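Local coordinates for protein P47 (Clostridium botulinum, PDB 6EKT), which may form part of a progenitor toxin complex that protects botulinum neurotoxin in the host gut, and resembles tubular lipid-binding proteins in structure, at residues Y346-V357 against E392-F403. Residues are numbered along the deposited sequence; the frame is centred on the assembly and turned at random.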
loop_
_atom_site.group_PDB
_atom_site.type_symbol
_atom_site.label_atom_id
_atom_site.label_comp_id
_atom_site.label_asym_id
_atom_site.label_seq_id
_atom_site.Cartn_x
_atom_site.Cartn_y
_atom_site.Cartn_z
ATOM N N TYR A 346 -3.661 16.819 3.105
ATOM C CA TYR A 346 -4.847 16.258 2.486
ATOM C C TYR A 346 -6.039 16.951 3.108
ATOM O O TYR A 346 -6.279 16.847 4.320
ATOM C CB TYR A 346 -4.935 14.733 2.675
ATOM C CG TYR A 346 -6.208 14.137 2.090
ATOM C CD1 TYR A 346 -6.460 14.204 0.711
ATOM C CD2 TYR A 346 -7.169 13.526 2.916
ATOM C CE1 TYR A 346 -7.615 13.675 0.159
ATOM C CE2 TYR A 346 -8.330 12.987 2.375
ATOM C CZ TYR A 346 -8.543 13.064 0.999
ATOM O OH TYR A 346 -9.676 12.541 0.443
ATOM N N ASN A 347 -6.748 17.708 2.276
ATOM C CA ASN A 347 -7.992 18.361 2.658
ATOM C C ASN A 347 -9.124 17.360 2.417
ATOM O O ASN A 347 -9.421 17.010 1.269
ATOM C CB ASN A 347 -8.180 19.624 1.816
ATOM C CG ASN A 347 -9.435 20.404 2.170
ATOM O OD1 ASN A 347 -10.466 19.842 2.516
ATOM N ND2 ASN A 347 -9.353 21.718 2.038
ATOM N N SER A 348 -9.736 16.901 3.507
ATOM C CA SER A 348 -10.774 15.868 3.451
ATOM C C SER A 348 -12.120 16.357 2.892
ATOM O O SER A 348 -12.968 15.538 2.532
ATOM C CB SER A 348 -10.962 15.236 4.829
ATOM O OG SER A 348 -11.283 16.232 5.785
ATOM N N THR A 349 -12.312 17.674 2.808
ATOM C CA THR A 349 -13.569 18.246 2.289
ATOM C C THR A 349 -13.573 18.301 0.760
ATOM O O THR A 349 -14.467 17.735 0.121
ATOM C CB THR A 349 -13.875 19.628 2.910
ATOM O OG1 THR A 349 -13.701 19.551 4.328
ATOM C CG2 THR A 349 -15.322 20.075 2.608
ATOM N N ASN A 350 -12.562 18.948 0.184
ATOM C CA ASN A 350 -12.472 19.100 -1.274
ATOM C C ASN A 350 -11.617 18.031 -1.964
ATOM O O ASN A 350 -11.515 18.009 -3.195
ATOM C CB ASN A 350 -12.037 20.527 -1.657
ATOM C CG ASN A 350 -10.584 20.843 -1.300
ATOM O OD1 ASN A 350 -9.805 19.984 -0.872
ATOM N ND2 ASN A 350 -10.210 22.104 -1.494
ATOM N N LYS A 351 -10.993 17.157 -1.169
ATOM C CA LYS A 351 -10.257 15.994 -1.697
ATOM C C LYS A 351 -8.978 16.383 -2.448
ATOM O O LYS A 351 -8.519 15.651 -3.324
ATOM C CB LYS A 351 -11.186 15.108 -2.573
ATOM C CG LYS A 351 -12.018 14.055 -1.835
ATOM C CD LYS A 351 -12.959 14.634 -0.791
ATOM C CE LYS A 351 -13.753 13.555 -0.077
ATOM N NZ LYS A 351 -14.599 14.240 0.933
ATOM N N LYS A 352 -8.413 17.543 -2.120
ATOM C CA LYS A 352 -7.141 17.944 -2.706
ATOM C C LYS A 352 -6.005 17.458 -1.822
ATOM O O LYS A 352 -6.076 17.559 -0.587
ATOM C CB LYS A 352 -7.040 19.466 -2.909
ATOM C CG LYS A 352 -7.982 20.044 -3.961
ATOM C CD LYS A 352 -7.624 21.499 -4.275
ATOM C CE LYS A 352 -8.749 22.188 -5.029
ATOM N NZ LYS A 352 -8.262 23.470 -5.593
ATOM N N ALA A 353 -4.980 16.921 -2.475
ATOM C CA ALA A 353 -3.730 16.508 -1.842
ATOM C C ALA A 353 -2.641 17.331 -2.503
ATOM O O ALA A 353 -2.481 17.303 -3.732
ATOM C CB ALA A 353 -3.471 15.035 -2.061
ATOM N N TYR A 354 -1.901 18.068 -1.679
ATOM C CA TYR A 354 -0.950 19.050 -2.177
ATOM C C TYR A 354 0.173 19.276 -1.182
ATOM O O TYR A 354 0.066 18.940 0.008
ATOM C CB TYR A 354 -1.677 20.380 -2.513
ATOM C CG TYR A 354 -2.352 21.056 -1.322
ATOM C CD1 TYR A 354 -3.647 20.701 -0.921
ATOM C CD2 TYR A 354 -1.684 22.061 -0.596
ATOM C CE1 TYR A 354 -4.263 21.323 0.167
ATOM C CE2 TYR A 354 -2.285 22.679 0.496
ATOM C CZ TYR A 354 -3.566 22.309 0.874
ATOM O OH TYR A 354 -4.144 22.934 1.956
ATOM N N PHE A 355 1.248 19.866 -1.688
ATOM C CA PHE A 355 2.335 20.318 -0.866
ATOM C C PHE A 355 2.234 21.851 -0.749
ATOM O O PHE A 355 2.192 22.543 -1.763
ATOM C CB PHE A 355 3.661 19.870 -1.467
ATOM C CG PHE A 355 3.901 18.386 -1.352
ATOM C CD1 PHE A 355 4.476 17.855 -0.196
ATOM C CD2 PHE A 355 3.527 17.516 -2.391
ATOM C CE1 PHE A 355 4.695 16.493 -0.089
ATOM C CE2 PHE A 355 3.755 16.145 -2.286
ATOM C CZ PHE A 355 4.343 15.639 -1.134
ATOM N N GLU A 356 2.137 22.337 0.490
ATOM C CA GLU A 356 1.989 23.759 0.799
ATOM C C GLU A 356 3.224 24.521 0.382
ATOM O O GLU A 356 4.332 23.975 0.408
ATOM C CB GLU A 356 1.829 23.972 2.307
ATOM C CG GLU A 356 0.432 23.832 2.882
ATOM C CD GLU A 356 0.412 24.050 4.390
ATOM O OE1 GLU A 356 1.505 24.224 4.991
ATOM O OE2 GLU A 356 -0.691 24.024 4.982
ATOM N N VAL A 357 3.036 25.801 0.048
ATOM C CA VAL A 357 4.169 26.722 -0.111
ATOM C C VAL A 357 4.766 26.959 1.277
ATOM O O VAL A 357 4.024 27.039 2.274
ATOM C CB VAL A 357 3.703 28.060 -0.742
ATOM C CG1 VAL A 357 4.865 29.026 -0.906
ATOM C CG2 VAL A 357 3.029 27.805 -2.090
ATOM N N GLU A 392 10.263 30.457 -4.957
ATOM C CA GLU A 392 9.729 30.023 -3.644
ATOM C C GLU A 392 8.238 29.787 -3.712
ATOM O O GLU A 392 7.748 28.808 -3.173
ATOM C CB GLU A 392 10.025 31.050 -2.545
ATOM C CG GLU A 392 11.496 31.051 -2.145
ATOM C CD GLU A 392 11.866 32.183 -1.206
ATOM O OE1 GLU A 392 11.063 33.135 -1.037
ATOM O OE2 GLU A 392 12.978 32.103 -0.624
ATOM N N GLY A 393 7.528 30.682 -4.403
ATOM C CA GLY A 393 6.071 30.618 -4.462
ATOM C C GLY A 393 5.584 29.493 -5.371
ATOM O O GLY A 393 4.437 29.068 -5.264
ATOM N N ALA A 394 6.456 29.028 -6.264
ATOM C CA ALA A 394 6.081 28.012 -7.256
ATOM C C ALA A 394 6.392 26.590 -6.776
ATOM O O ALA A 394 6.043 25.639 -7.455
ATOM C CB ALA A 394 6.784 28.278 -8.574
ATOM N N LEU A 395 7.060 26.456 -5.633
ATOM C CA LEU A 395 7.527 25.132 -5.168
ATOM C C LEU A 395 6.434 24.237 -4.587
ATOM O O LEU A 395 6.583 22.999 -4.549
ATOM C CB LEU A 395 8.687 25.283 -4.176
ATOM C CG LEU A 395 10.006 25.844 -4.723
ATOM C CD1 LEU A 395 11.002 25.971 -3.588
ATOM C CD2 LEU A 395 10.608 25.007 -5.850
ATOM N N GLY A 396 5.351 24.850 -4.122
ATOM C CA GLY A 396 4.158 24.102 -3.734
ATOM C C GLY A 396 3.431 23.590 -4.973
ATOM O O GLY A 396 3.459 24.235 -6.016
ATOM N N PHE A 397 2.775 22.434 -4.868
ATOM C CA PHE A 397 2.082 21.836 -6.026
ATOM C C PHE A 397 1.059 20.799 -5.564
ATOM O O PHE A 397 1.127 20.324 -4.422
ATOM C CB PHE A 397 3.094 21.192 -7.006
ATOM C CG PHE A 397 3.924 20.085 -6.388
ATOM C CD1 PHE A 397 5.107 20.376 -5.680
ATOM C CD2 PHE A 397 3.531 18.745 -6.512
ATOM C CE1 PHE A 397 5.862 19.363 -5.109
ATOM C CE2 PHE A 397 4.290 17.731 -5.943
ATOM C CZ PHE A 397 5.447 18.040 -5.243
ATOM N N GLU A 398 0.132 20.459 -6.458
ATOM C CA GLU A 398 -0.931 19.513 -6.169
ATOM C C GLU A 398 -0.604 18.151 -6.765
ATOM O O GLU A 398 -0.062 18.060 -7.869
ATOM C CB GLU A 398 -2.239 20.046 -6.770
ATOM C CG GLU A 398 -3.509 19.630 -6.053
ATOM C CD GLU A 398 -4.747 20.307 -6.649
ATOM O OE1 GLU A 398 -4.720 21.527 -6.889
ATOM O OE2 GLU A 398 -5.750 19.611 -6.871
ATOM N N LEU A 399 -0.942 17.085 -6.032
ATOM C CA LEU A 399 -0.956 15.766 -6.621
ATOM C C LEU A 399 -2.246 15.600 -7.391
ATOM O O LEU A 399 -3.238 16.293 -7.127
ATOM C CB LEU A 399 -0.864 14.677 -5.543
ATOM C CG LEU A 399 0.333 14.692 -4.579
ATOM C CD1 LEU A 399 0.220 13.482 -3.659
ATOM C CD2 LEU A 399 1.682 14.683 -5.293
ATOM N N ILE A 400 -2.226 14.678 -8.344
ATOM C CA ILE A 400 -3.446 14.181 -8.965
ATOM C C ILE A 400 -4.087 13.259 -7.944
ATOM O O ILE A 400 -3.467 12.274 -7.488
ATOM C CB ILE A 400 -3.148 13.376 -10.240
ATOM C CG1 ILE A 400 -2.496 14.270 -11.294
ATOM C CG2 ILE A 400 -4.417 12.701 -10.779
ATOM C CD1 ILE A 400 -1.473 13.525 -12.116
ATOM N N ASN A 401 -5.323 13.572 -7.572
ATOM C CA ASN A 401 -6.066 12.682 -6.710
ATOM C C ASN A 401 -6.727 11.598 -7.564
ATOM O O ASN A 401 -7.813 11.822 -8.099
ATOM C CB ASN A 401 -7.090 13.463 -5.858
ATOM C CG ASN A 401 -7.921 12.558 -4.940
ATOM O OD1 ASN A 401 -8.059 11.361 -5.180
ATOM N ND2 ASN A 401 -8.494 13.140 -3.893
ATOM N N ASN A 402 -6.054 10.453 -7.716
ATOM C CA ASN A 402 -6.663 9.239 -8.307
ATOM C C ASN A 402 -6.714 8.099 -7.272
ATOM O O ASN A 402 -6.554 6.923 -7.620
ATOM C CB ASN A 402 -5.889 8.787 -9.558
ATOM C CG ASN A 402 -4.458 8.353 -9.247
ATOM O OD1 ASN A 402 -3.929 8.618 -8.166
ATOM N ND2 ASN A 402 -3.833 7.666 -10.194
ATOM N N PHE A 403 -6.957 8.462 -6.015
ATOM C CA PHE A 403 -6.702 7.569 -4.874
ATOM C C PHE A 403 -7.691 6.403 -4.810
ATOM O O PHE A 403 -7.300 5.274 -4.465
ATOM C CB PHE A 403 -6.675 8.372 -3.565
ATOM C CG PHE A 403 -5.680 9.542 -3.571
ATOM C CD1 PHE A 403 -4.448 9.443 -4.239
ATOM C CD2 PHE A 403 -5.967 10.723 -2.872
ATOM C CE1 PHE A 403 -3.541 10.502 -4.239
ATOM C CE2 PHE A 403 -5.054 11.783 -2.861
ATOM C CZ PHE A 403 -3.841 11.665 -3.542
HETATM O O HOH W 1 -9.644 11.175 -1.883
HETATM O O HOH W 2 -5.247 16.524 -5.173
#
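Asn401 ND2 donates to Lys351 O at 2.6 Å, in a nearly straight bond (165°) lying in the plane of its own amide. With CG turned anti to the backbone N (chi1 179°), the amide extends across to segment 346-357, where ND2 also gives a hydrogen to water 1, itself bonded to Tyr346 OH. Asparagine suits the place because its other end works too: OD1 accepts from Phe403 N, an Asx turn that leads into helix 403-409. Backbone bonds carry the contact onward, Leu399 N to Ala353 O and Phe355 N to Phe397 O, both 2.8 Å, and water 2 fills in between Ala353 N and Leu399 O. By these bonds the short, weakly bonded strand 397-398, entered soon after the long helix 374-394, adds antiparallel to strand 352-368 of the curled sheet in this TULIP-like protein; Tyr354 and Glu398 form a non-hydrogen-bonded pair. On their face, the extended Glu398 chain sets OE2 beside Lys352 CG (3.7 Å), while Lys352 NZ stays 4.2 Å from Glu398 OE1, beyond a salt bridge. The opposite face is apolar. Phe355 CD2 lies over one face of the Phe397 ring, 3.5 Å from Phe397 CZ, the rings inclined at 35°, and Leu399 CD2 meets the edge of Phe355; Phe247 and Val252 of helix 244-252 pack against this group. Small Ala353 lets the Phe403 ring come up edge-on, Phe403 CZ 3.7 Å from Ala353 CB.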